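Putative agmatinase (Clostridium difficile, PDB 3LHL) probably hydrolyses agmatine to putrescine and urea, as a manganese-dependent enzyme of the arginase family. Local coordinates at residues D125-Y130 and K163-F168; F156-G161 and T175-G180; L99-A104 and K142-I147; D18-N23 and K134-T139. All blocks are in the same frame, centred on the assembly; numbering follows the deposited sequence.

Contact 1 of 4, residues D125-Y130 and K163-F168; sequences DLREEY and KEEFKF. With MN (manganese (II) ion), chain B; PO4 (phosphate ion), chain F.
Arg127 and Glu165 carry this contact through both their charged ends and the backbone. Glu165 OE2 takes a bond from Arg127 NE at 3.2 Å, and Glu165 OE1 lies 3.1 Å from Arg127 NH2, the second and weaker leg of the salt bridge. The two flat groups are far from coplanar: guanidinium and carboxylate planes stand 77° apart, and NE meets OE2 from well above the carboxylate plane. OE2 also lies 2.7 Å from the backbone N of Arg127, but an N-H...O angle of 124° makes that bond weak. Arg127 can meet one carboxylate with both backbone N and guanidinium because CG sits between its backbone N and carbonyl carbon (chi1 70°) and the chain bends again at chi3, which turns the guanidinium to the side its amide faces.

Next to this polar cluster, Leu126 CD1 packs 3.9 Å from Phe168 CD2 and 3.5 Å from the carbonyl O of Glu165. In the second shell, the N of Thr162 donates to Glu165 OE1, tying the carboxylate to the chain just before its own helix. One residue before Leu126, Asp125 turns its side chain away from the helix and binds manganese through OD2 at 2.4 Å, sharing the ion with His98, Asp121 and Asp202. The contact thus ties the stretch that follows a metal ligand to helix 163-170. Around it, Leu126 also touches Ile141 of helix 140-148, Gln155 of strand 153-158 and Met177 of strand 176-179, while the ring of Phe168 meets Trp145 of helix 140-148 edge-to-face.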
# COMPACT_ATOMS: atom_id res chain seq x y z
N ASP A 125 -12.30 -3.29 -3.69
CA ASP A 125 -12.30 -3.31 -2.23
C ASP A 125 -13.40 -2.39 -1.70
O ASP A 125 -13.32 -1.88 -0.58
CB ASP A 125 -10.94 -2.86 -1.68
CG ASP A 125 -9.88 -3.93 -1.80
OD1 ASP A 125 -10.23 -5.07 -2.15
OD2 ASP A 125 -8.70 -3.63 -1.54
N LEU A 126 -14.44 -2.18 -2.51
CA LEU A 126 -15.53 -1.30 -2.11
C LEU A 126 -16.75 -2.00 -1.51
O LEU A 126 -17.65 -1.33 -1.01
CB LEU A 126 -15.96 -0.45 -3.31
CG LEU A 126 -15.02 0.71 -3.68
CD1 LEU A 126 -15.57 1.44 -4.90
CD2 LEU A 126 -14.90 1.67 -2.50
N ARG A 127 -16.79 -3.32 -1.52
CA ARG A 127 -17.96 -3.98 -0.96
C ARG A 127 -18.07 -3.71 0.54
O ARG A 127 -17.07 -3.56 1.24
CB ARG A 127 -17.94 -5.48 -1.25
CG ARG A 127 -16.89 -6.30 -0.53
CD ARG A 127 -16.86 -7.70 -1.14
NE ARG A 127 -16.47 -7.63 -2.54
CZ ARG A 127 -16.66 -8.60 -3.43
NH1 ARG A 127 -17.25 -9.73 -3.07
NH2 ARG A 127 -16.25 -8.44 -4.68
N GLU A 128 -19.31 -3.64 1.01
CA GLU A 128 -19.62 -3.36 2.41
C GLU A 128 -19.15 -4.48 3.35
O GLU A 128 -18.66 -4.22 4.44
CB GLU A 128 -21.12 -3.13 2.56
CG GLU A 128 -21.60 -2.77 3.97
CD GLU A 128 -20.94 -1.51 4.53
OE1 GLU A 128 -20.61 -0.59 3.75
OE2 GLU A 128 -20.77 -1.44 5.76
N GLU A 129 -19.30 -5.73 2.91
CA GLU A 129 -18.88 -6.87 3.71
C GLU A 129 -18.30 -7.97 2.84
O GLU A 129 -18.50 -8.00 1.63
CB GLU A 129 -20.06 -7.48 4.48
CG GLU A 129 -20.70 -6.60 5.53
CD GLU A 129 -21.64 -7.41 6.42
OE1 GLU A 129 -22.27 -8.37 5.92
OE2 GLU A 129 -21.76 -7.08 7.63
N TYR A 130 -17.58 -8.88 3.49
CA TYR A 130 -16.99 -10.02 2.82
C TYR A 130 -16.90 -11.10 3.88
O TYR A 130 -16.36 -10.87 4.96
CB TYR A 130 -15.61 -9.67 2.25
CG TYR A 130 -15.02 -10.77 1.39
CD1 TYR A 130 -15.72 -11.27 0.29
CD2 TYR A 130 -13.78 -11.34 1.69
CE1 TYR A 130 -15.21 -12.30 -0.50
CE2 TYR A 130 -13.25 -12.36 0.91
CZ TYR A 130 -13.97 -12.84 -0.18
OH TYR A 130 -13.45 -13.87 -0.94
N LYS A 163 -20.64 -5.67 -9.89
CA LYS A 163 -21.12 -4.53 -10.66
C LYS A 163 -21.44 -3.34 -9.74
O LYS A 163 -21.19 -2.19 -10.09
CB LYS A 163 -22.36 -4.90 -11.47
CG LYS A 163 -22.85 -3.76 -12.35
CD LYS A 163 -24.05 -4.11 -13.21
CE LYS A 163 -24.30 -3.01 -14.24
NZ LYS A 163 -25.54 -3.19 -15.05
N GLU A 164 -21.97 -3.63 -8.56
CA GLU A 164 -22.33 -2.58 -7.59
C GLU A 164 -21.10 -1.79 -7.16
O GLU A 164 -21.14 -0.56 -7.09
CB GLU A 164 -22.99 -3.20 -6.36
CG GLU A 164 -24.19 -4.09 -6.67
CD GLU A 164 -25.49 -3.31 -6.82
OE1 GLU A 164 -25.52 -2.34 -7.60
OE2 GLU A 164 -26.48 -3.69 -6.15
N GLU A 165 -20.00 -2.49 -6.86
CA GLU A 165 -18.77 -1.82 -6.45
C GLU A 165 -18.32 -0.83 -7.50
O GLU A 165 -17.88 0.27 -7.18
CB GLU A 165 -17.66 -2.84 -6.20
CG GLU A 165 -17.86 -3.69 -4.96
CD GLU A 165 -16.76 -4.72 -4.79
OE1 GLU A 165 -16.58 -5.55 -5.70
OE2 GLU A 165 -16.07 -4.70 -3.75
N PHE A 166 -18.41 -1.21 -8.77
CA PHE A 166 -18.01 -0.33 -9.85
C PHE A 166 -18.97 0.86 -10.00
O PHE A 166 -18.53 1.99 -10.21
CB PHE A 166 -17.90 -1.12 -11.16
CG PHE A 166 -16.64 -1.94 -11.26
CD1 PHE A 166 -15.42 -1.34 -11.53
CD2 PHE A 166 -16.67 -3.32 -11.07
CE1 PHE A 166 -14.25 -2.09 -11.60
CE2 PHE A 166 -15.50 -4.08 -11.13
CZ PHE A 166 -14.29 -3.46 -11.40
N LYS A 167 -20.27 0.59 -9.89
CA LYS A 167 -21.28 1.65 -9.98
C LYS A 167 -21.02 2.69 -8.89
O LYS A 167 -21.09 3.89 -9.14
CB LYS A 167 -22.69 1.08 -9.77
CG LYS A 167 -23.29 0.36 -10.96
CD LYS A 167 -24.68 -0.17 -10.61
CE LYS A 167 -25.31 -0.90 -11.78
NZ LYS A 167 -26.59 -1.59 -11.40
N PHE A 168 -20.75 2.20 -7.68
CA PHE A 168 -20.48 3.05 -6.53
C PHE A 168 -19.47 4.12 -6.90
O PHE A 168 -19.59 5.28 -6.49
CB PHE A 168 -19.93 2.21 -5.37
CG PHE A 168 -19.86 2.94 -4.05
CD1 PHE A 168 -21.02 3.18 -3.32
CD2 PHE A 168 -18.64 3.38 -3.55
CE1 PHE A 168 -20.96 3.85 -2.09
CE2 PHE A 168 -18.58 4.06 -2.33
CZ PHE A 168 -19.74 4.29 -1.60
MN MN B . -6.67 -4.75 -1.92
P PO4 F . -10.40 -15.26 0.83
O1 PO4 F . -11.01 -14.58 -0.34
O2 PO4 F . -10.31 -14.31 1.97
O3 PO4 F . -11.24 -16.42 1.22
O4 PO4 F . -9.03 -15.73 0.47

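Contact 2 of 4, residues F156-G161 and T175-G180; sequences FGIRSG and TYMEIG
Ile158 O and Gly180 N form the firm backbone link between these segments, 2.6 Å long with an N-H...O angle of 168°. The same carbonyl receives a CA-H...O contact from Ile179 CA at 3.3 Å, and Ile179 CG2 lies close beside it. Glu178 O is approached by two amides, Gly157 N and Ile158 N, both through weak, bent bonds; Gly157, with positive phi, marks the corner at which the first segment turns.

Ile158 and Ile179 form a parallel bridge, CA atoms 4.8 Å apart, within the beta-alpha-beta unit of strand 153-158, helix 163-170 and strand 176-179. Strand 176-179 is the outermost on this side of the parallel sheet of the arginase fold.

Apolar packing occupies both faces. On the one with Ile158, its CG1 rests 3.6 Å from CG of selenomethionine Met177, while CG2 and CB lie near SE; the two side chains cross at about a right angle. Met177 bends at chi3 (-74°), which brings CE back to both branches of Ile158. Phe166 of helix 163-170 also packs against these two residues.

Aromatic contacts lie on the face with Phe156. Its CE1 is 3.9 Å from Tyr176 CE2, the rings being inclined at 53° with centroids 5.8 Å apart. Glu178 OE1 comes to the edge of the Phe156 ring, in its plane and 3.6 Å from CD1, with the carboxylate nearly perpendicular to the ring. Thr184 OG1 hydrogen-bonds both Glu178 OE1 and Tyr176 OH.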
# COMPACT_ATOMS: atom_id res chain seq x y z
N PHE A 156 -6.54 3.09 -8.99
CA PHE A 156 -5.89 2.81 -10.26
C PHE A 156 -5.62 1.33 -10.51
O PHE A 156 -5.25 0.60 -9.59
CB PHE A 156 -4.56 3.56 -10.32
CG PHE A 156 -4.70 5.03 -10.22
CD1 PHE A 156 -4.81 5.81 -11.37
CD2 PHE A 156 -4.73 5.66 -8.98
CE1 PHE A 156 -4.95 7.20 -11.28
CE2 PHE A 156 -4.86 7.04 -8.88
CZ PHE A 156 -4.97 7.81 -10.03
N GLY A 157 -5.80 0.91 -11.76
CA GLY A 157 -5.54 -0.47 -12.14
C GLY A 157 -6.64 -1.47 -11.83
O GLY A 157 -6.47 -2.66 -12.08
N ILE A 158 -7.76 -0.98 -11.31
CA ILE A 158 -8.88 -1.84 -10.95
C ILE A 158 -9.41 -2.65 -12.13
O ILE A 158 -9.64 -2.12 -13.21
CB ILE A 158 -10.05 -1.00 -10.37
CG1 ILE A 158 -9.51 0.12 -9.47
CG2 ILE A 158 -11.01 -1.92 -9.60
CD1 ILE A 158 -8.73 -0.35 -8.25
N ARG A 159 -9.59 -3.95 -11.92
CA ARG A 159 -10.09 -4.81 -12.99
C ARG A 159 -10.96 -5.97 -12.52
O ARG A 159 -11.28 -6.86 -13.30
CB ARG A 159 -8.92 -5.33 -13.81
CG ARG A 159 -7.79 -5.97 -13.01
CD ARG A 159 -6.67 -6.42 -13.96
NE ARG A 159 -5.60 -7.15 -13.29
CZ ARG A 159 -4.69 -6.61 -12.48
NH1 ARG A 159 -4.73 -5.30 -12.23
NH2 ARG A 159 -3.75 -7.36 -11.94
N SER A 160 -11.36 -5.96 -11.25
CA SER A 160 -12.18 -7.05 -10.70
C SER A 160 -13.10 -6.56 -9.59
O SER A 160 -12.68 -5.78 -8.74
CB SER A 160 -11.27 -8.17 -10.18
OG SER A 160 -12.00 -9.14 -9.45
N GLY A 161 -14.35 -7.01 -9.61
CA GLY A 161 -15.30 -6.61 -8.59
C GLY A 161 -16.75 -6.81 -9.01
O GLY A 161 -17.02 -7.09 -10.18
N THR A 175 -15.82 7.74 -5.55
CA THR A 175 -14.36 7.68 -5.63
C THR A 175 -13.98 7.86 -7.08
O THR A 175 -14.81 7.71 -7.97
CB THR A 175 -13.78 6.31 -5.19
OG1 THR A 175 -13.98 5.36 -6.24
CG2 THR A 175 -14.46 5.80 -3.91
N TYR A 176 -12.72 8.20 -7.32
CA TYR A 176 -12.24 8.32 -8.69
C TYR A 176 -11.62 6.95 -8.97
O TYR A 176 -10.86 6.44 -8.15
CB TYR A 176 -11.15 9.38 -8.82
CG TYR A 176 -10.43 9.26 -10.14
CD1 TYR A 176 -10.98 9.80 -11.30
CD2 TYR A 176 -9.24 8.54 -10.24
CE1 TYR A 176 -10.37 9.62 -12.54
CE2 TYR A 176 -8.62 8.36 -11.47
CZ TYR A 176 -9.19 8.90 -12.62
OH TYR A 176 -8.58 8.72 -13.83
N MSE A 177 -11.94 6.37 -10.11
CA MSE A 177 -11.40 5.06 -10.43
C MSE A 177 -10.99 4.89 -11.88
O MSE A 177 -11.79 5.13 -12.79
CB MSE A 177 -12.43 3.99 -10.08
CG MSE A 177 -11.98 2.57 -10.41
SE MSE A 177 -13.35 1.25 -10.03
CE MSE A 177 -13.24 1.24 -8.10
N GLU A 178 -9.75 4.48 -12.11
CA GLU A 178 -9.31 4.22 -13.47
C GLU A 178 -9.36 2.70 -13.59
O GLU A 178 -8.65 1.98 -12.89
CB GLU A 178 -7.89 4.71 -13.74
CG GLU A 178 -7.59 4.75 -15.24
CD GLU A 178 -6.12 4.72 -15.57
OE1 GLU A 178 -5.34 5.44 -14.92
OE2 GLU A 178 -5.74 3.98 -16.51
N ILE A 179 -10.22 2.22 -14.47
CA ILE A 179 -10.38 0.79 -14.66
C ILE A 179 -9.44 0.21 -15.70
O ILE A 179 -9.21 0.81 -16.75
CB ILE A 179 -11.84 0.46 -15.04
CG1 ILE A 179 -12.77 0.91 -13.91
CG2 ILE A 179 -12.00 -1.04 -15.33
CD1 ILE A 179 -14.24 0.87 -14.27
N GLY A 180 -8.86 -0.94 -15.38
CA GLY A 180 -7.97 -1.63 -16.29
C GLY A 180 -6.65 -0.98 -16.64
O GLY A 180 -5.98 -1.41 -17.58

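Contact 3 of 4, residues L99-A104 and K142-I147; sequences LVTLPA and KRIWDI
Leu102 and Ile144 mark the nearest backbone approach, their CA atoms 6.7 Å apart. Both segments are helical there: a 3-10 turn at Leu99 and Val100, where Leu102 N bonds to Leu99 O at 2.9 Å, leads into helix 101-111, and Lys142 to Ile147 lie within helix 140-148. At that spacing side chains fill the interval between the two helices.

Leu102 supplies most of what segment 99-104 contributes. With CG anti to the backbone N (chi1 178°), it sends both methyls across. CD2 settles 3.8 Å from Arg143 CB and almost as close to CG, while CD1 touches the same CB and reaches 4.3 Å to Ile147 CD1. Arg143 therefore meets the leucine with the root of its chain; bends at chi2 and chi3 carry the guanidinium elsewhere. There NH1 forms a salt bridge of 2.6 Å with Asp146 OD2, one turn along its own helix, and NH2 pairs with Glu128, while NE donates to Lys134 O.

Closer to the metal site, Thr101 CG2 meets Ile144 CD1 at 4.0 Å, the two side chains crossing at about a right angle. Phe105, a turn further along helix 101-111, also touches Ile144 and Ile147.

The chemistry is divided by atom type. Across the two segments the touching groups are methyls and methylenes, whereas Thr101 OG1 bonds to Asp245 and the charged end of Arg143 is engaged by two carboxylates and a carbonyl. This is dispersive helix packing, with the polar bonds made along helix 140-148 or to residues outside both segments.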
# COMPACT_ATOMS: atom_id res chain seq x y z
N LEU A 99 -6.33 -5.21 4.92
CA LEU A 99 -7.04 -4.62 6.05
C LEU A 99 -6.12 -3.80 6.97
O LEU A 99 -6.57 -2.84 7.58
CB LEU A 99 -7.77 -5.69 6.86
CG LEU A 99 -8.66 -5.19 8.00
CD1 LEU A 99 -9.70 -4.20 7.49
CD2 LEU A 99 -9.34 -6.38 8.65
N VAL A 100 -4.84 -4.17 7.04
CA VAL A 100 -3.89 -3.45 7.90
C VAL A 100 -3.84 -1.96 7.58
O VAL A 100 -3.44 -1.14 8.40
CB VAL A 100 -2.44 -4.01 7.80
CG1 VAL A 100 -2.42 -5.50 8.13
CG2 VAL A 100 -1.87 -3.75 6.42
N THR A 101 -4.26 -1.61 6.36
CA THR A 101 -4.27 -0.23 5.91
C THR A 101 -5.30 0.64 6.66
O THR A 101 -5.09 1.84 6.84
CB THR A 101 -4.57 -0.17 4.40
OG1 THR A 101 -3.46 -0.74 3.68
CG2 THR A 101 -4.78 1.27 3.94
N LEU A 102 -6.41 0.03 7.09
CA LEU A 102 -7.45 0.80 7.77
C LEU A 102 -6.96 1.51 9.04
O LEU A 102 -7.06 2.73 9.14
CB LEU A 102 -8.66 -0.10 8.09
CG LEU A 102 -9.85 0.50 8.85
CD1 LEU A 102 -10.29 1.82 8.21
CD2 LEU A 102 -10.99 -0.51 8.84
N PRO A 103 -6.43 0.75 10.02
CA PRO A 103 -5.94 1.41 11.24
C PRO A 103 -4.78 2.36 10.97
O PRO A 103 -4.67 3.40 11.61
CB PRO A 103 -5.55 0.23 12.13
CG PRO A 103 -5.20 -0.85 11.16
CD PRO A 103 -6.29 -0.71 10.12
N ALA A 104 -3.92 1.99 10.02
CA ALA A 104 -2.77 2.82 9.68
C ALA A 104 -3.26 4.15 9.14
O ALA A 104 -2.79 5.22 9.54
CB ALA A 104 -1.92 2.11 8.64
N LYS A 142 -13.93 0.80 1.29
CA LYS A 142 -15.27 1.24 1.66
C LYS A 142 -15.17 1.80 3.08
O LYS A 142 -15.76 2.83 3.39
CB LYS A 142 -16.25 0.06 1.63
CG LYS A 142 -17.69 0.44 1.95
CD LYS A 142 -18.24 1.45 0.94
CE LYS A 142 -19.61 1.95 1.36
NZ LYS A 142 -20.61 0.85 1.47
N ARG A 143 -14.41 1.12 3.93
CA ARG A 143 -14.22 1.58 5.30
C ARG A 143 -13.58 2.96 5.30
O ARG A 143 -13.99 3.84 6.06
CB ARG A 143 -13.32 0.62 6.08
CG ARG A 143 -13.98 -0.70 6.41
CD ARG A 143 -15.30 -0.45 7.15
NE ARG A 143 -16.29 -1.41 6.69
CZ ARG A 143 -17.44 -1.09 6.11
NH1 ARG A 143 -17.76 0.18 5.91
NH2 ARG A 143 -18.25 -2.05 5.70
N ILE A 144 -12.58 3.14 4.44
CA ILE A 144 -11.90 4.42 4.34
C ILE A 144 -12.81 5.50 3.78
O ILE A 144 -12.75 6.65 4.20
CB ILE A 144 -10.62 4.30 3.49
CG1 ILE A 144 -9.59 3.44 4.24
CG2 ILE A 144 -10.08 5.69 3.14
CD1 ILE A 144 -8.30 3.19 3.49
N TRP A 145 -13.67 5.13 2.83
CA TRP A 145 -14.59 6.10 2.26
C TRP A 145 -15.55 6.60 3.34
O TRP A 145 -15.96 7.76 3.33
CB TRP A 145 -15.39 5.48 1.12
CG TRP A 145 -16.40 6.43 0.55
CD1 TRP A 145 -16.17 7.46 -0.32
CD2 TRP A 145 -17.80 6.48 0.88
NE1 TRP A 145 -17.35 8.15 -0.56
CE2 TRP A 145 -18.36 7.57 0.16
CE3 TRP A 145 -18.63 5.71 1.70
CZ2 TRP A 145 -19.72 7.90 0.25
CZ3 TRP A 145 -19.98 6.04 1.79
CH2 TRP A 145 -20.51 7.13 1.07
N ASP A 146 -15.91 5.72 4.28
CA ASP A 146 -16.80 6.11 5.37
C ASP A 146 -16.13 7.20 6.20
O ASP A 146 -16.80 7.95 6.91
CB ASP A 146 -17.12 4.92 6.28
CG ASP A 146 -18.13 3.98 5.67
OD1 ASP A 146 -18.97 4.43 4.86
OD2 ASP A 146 -18.11 2.78 6.02
N ILE A 147 -14.81 7.29 6.12
CA ILE A 147 -14.08 8.29 6.88
C ILE A 147 -13.85 9.60 6.14
O ILE A 147 -14.03 10.68 6.71
CB ILE A 147 -12.71 7.75 7.35
CG1 ILE A 147 -12.91 6.53 8.25
CG2 ILE A 147 -11.94 8.83 8.09
CD1 ILE A 147 -11.61 5.86 8.66

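Contact 4 of 4, residues D18-N23 and K134-T139; sequences DGTTSN and KNSHAT. With PO4 (phosphate ion), chain F.
Thr20 and Ser136 bring the two loops together, CA atoms 5.6 Å apart, with Thr20 inside a type I turn from Asp18 to Thr21. The side chain of Thr20 leaves its backbone toward the other loop: CG2 packs against Asn135 O, and OG1 accepts a weak bond from His137 N at 3.4 Å (135°). Thr20 OG1 has its stronger hydrogen bond with Glu97, which also bonds Thr21 OG1. A water spans the loops, donating to Thr20 O at 2.8 Å and hydrogen-bonding Ser136 OG at 2.9 Å. Ser136 OG also accepts from Ala138 N, closing an ST turn, and lies above one face of the His137 ring, toward its rim.

With chi1 at 55°, the His137 ring swings toward Thr20 and Thr21; ND1 lies 3.5 Å from Thr20 OG1, and CE1 faces O2 of a phosphate at the ring edge. Backbone amides hold that phosphate, Ser22 N to O2 at 3.0 Å and Asn23 N to O3 at 2.9 Å (178°), and Tyr130 OH also hydrogen-bonds it. The His137 side chain, about 4 Å from manganese (nearest atoms), puts these loops beside the metal site; their amides can hold an anion, though this one is probably from the crystallisation liquor.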
# COMPACT_ATOMS: atom_id res chain seq x y z
N ASP A 18 -2.89 -11.78 8.37
CA ASP A 18 -3.82 -12.15 7.30
C ASP A 18 -5.07 -12.78 7.92
O ASP A 18 -5.74 -13.61 7.31
CB ASP A 18 -3.19 -13.12 6.29
CG ASP A 18 -2.56 -14.34 6.93
OD1 ASP A 18 -3.13 -14.89 7.89
OD2 ASP A 18 -1.50 -14.77 6.43
N GLY A 19 -5.37 -12.34 9.14
CA GLY A 19 -6.51 -12.85 9.88
C GLY A 19 -7.88 -12.88 9.22
O GLY A 19 -8.71 -13.70 9.62
N THR A 20 -8.15 -12.02 8.25
CA THR A 20 -9.46 -12.05 7.60
C THR A 20 -9.45 -12.72 6.24
O THR A 20 -10.43 -12.65 5.50
CB THR A 20 -10.08 -10.63 7.47
OG1 THR A 20 -9.51 -9.95 6.35
CG2 THR A 20 -9.83 -9.82 8.74
N THR A 21 -8.33 -13.37 5.90
CA THR A 21 -8.19 -14.07 4.63
C THR A 21 -8.46 -15.55 4.90
O THR A 21 -7.76 -16.17 5.70
CB THR A 21 -6.77 -13.93 4.05
OG1 THR A 21 -6.42 -12.54 3.98
CG2 THR A 21 -6.69 -14.54 2.66
N SER A 22 -9.45 -16.11 4.22
CA SER A 22 -9.82 -17.51 4.44
C SER A 22 -9.19 -18.57 3.54
O SER A 22 -8.46 -19.44 4.02
CB SER A 22 -11.35 -17.65 4.37
OG SER A 22 -11.98 -16.74 5.25
N ASN A 23 -9.48 -18.52 2.24
CA ASN A 23 -8.95 -19.52 1.32
C ASN A 23 -7.50 -19.37 0.90
O ASN A 23 -6.87 -20.35 0.51
CB ASN A 23 -9.82 -19.59 0.07
CG ASN A 23 -11.26 -19.96 0.37
OD1 ASN A 23 -11.52 -20.84 1.20
ND2 ASN A 23 -12.20 -19.30 -0.30
N LYS A 134 -17.54 -6.73 8.20
CA LYS A 134 -17.42 -5.38 7.67
C LYS A 134 -15.95 -5.04 7.52
O LYS A 134 -15.57 -4.22 6.68
CB LYS A 134 -18.09 -4.37 8.60
CG LYS A 134 -19.60 -4.46 8.63
CD LYS A 134 -20.21 -3.45 9.59
CE LYS A 134 -21.71 -3.68 9.74
NZ LYS A 134 -22.32 -2.81 10.79
N ASN A 135 -15.12 -5.66 8.35
CA ASN A 135 -13.69 -5.42 8.32
C ASN A 135 -12.99 -6.60 7.67
O ASN A 135 -12.78 -7.64 8.30
CB ASN A 135 -13.16 -5.18 9.73
CG ASN A 135 -13.75 -3.93 10.36
OD1 ASN A 135 -13.69 -2.85 9.78
ND2 ASN A 135 -14.31 -4.07 11.56
N SER A 136 -12.64 -6.42 6.41
CA SER A 136 -11.98 -7.44 5.61
C SER A 136 -11.03 -6.76 4.64
O SER A 136 -11.10 -5.54 4.43
CB SER A 136 -13.03 -8.23 4.83
OG SER A 136 -12.46 -8.99 3.79
N HIS A 137 -10.13 -7.54 4.03
CA HIS A 137 -9.21 -6.97 3.06
C HIS A 137 -9.99 -6.47 1.85
O HIS A 137 -9.56 -5.56 1.15
CB HIS A 137 -8.17 -8.02 2.62
CG HIS A 137 -8.78 -9.28 2.08
ND1 HIS A 137 -9.15 -10.33 2.89
CD2 HIS A 137 -9.06 -9.66 0.81
CE1 HIS A 137 -9.63 -11.31 2.14
NE2 HIS A 137 -9.59 -10.93 0.88
N ALA A 138 -11.16 -7.07 1.62
CA ALA A 138 -12.02 -6.73 0.48
C ALA A 138 -12.98 -5.56 0.68
O ALA A 138 -13.71 -5.18 -0.24
CB ALA A 138 -12.81 -7.96 0.06
N THR A 139 -12.99 -4.98 1.88
CA THR A 139 -13.88 -3.86 2.17
C THR A 139 -13.09 -2.66 2.66
O THR A 139 -13.68 -1.63 2.99
CB THR A 139 -14.89 -4.21 3.28
OG1 THR A 139 -14.19 -4.32 4.53
CG2 THR A 139 -15.60 -5.54 2.99
P PO4 F . -10.40 -15.26 0.83
O1 PO4 F . -11.01 -14.58 -0.34
O2 PO4 F . -10.31 -14.31 1.97
O3 PO4 F . -11.24 -16.42 1.22
O4 PO4 F . -9.03 -15.73 0.47
O HOH W 1 -12.88 -11.25 5.49

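How the contacts relate
Contacts 1, 3 and 4 lie beside the manganese site, their centres 12 to 14 Å apart, and all three draw on the chain that runs from strand 115-120 through the following loop into helix 140-148. Glu128 of contact 1 salt-bridges Lys142 of contact 3, whose Arg143 reaches both contacts 1 and 4, and one phosphate touches contacts 1 and 4. Contact 2 lies at the edge of the sheet, 18 Å from contact 3 and 20 Å from contact 4 between centres. It touches contact 1 through helix 163-170, whose Phe166 packs on Met177 and Ile179. Contacts 3 and 4 both close before contact 2 opens, while contact 1 alternates with all three along the chain.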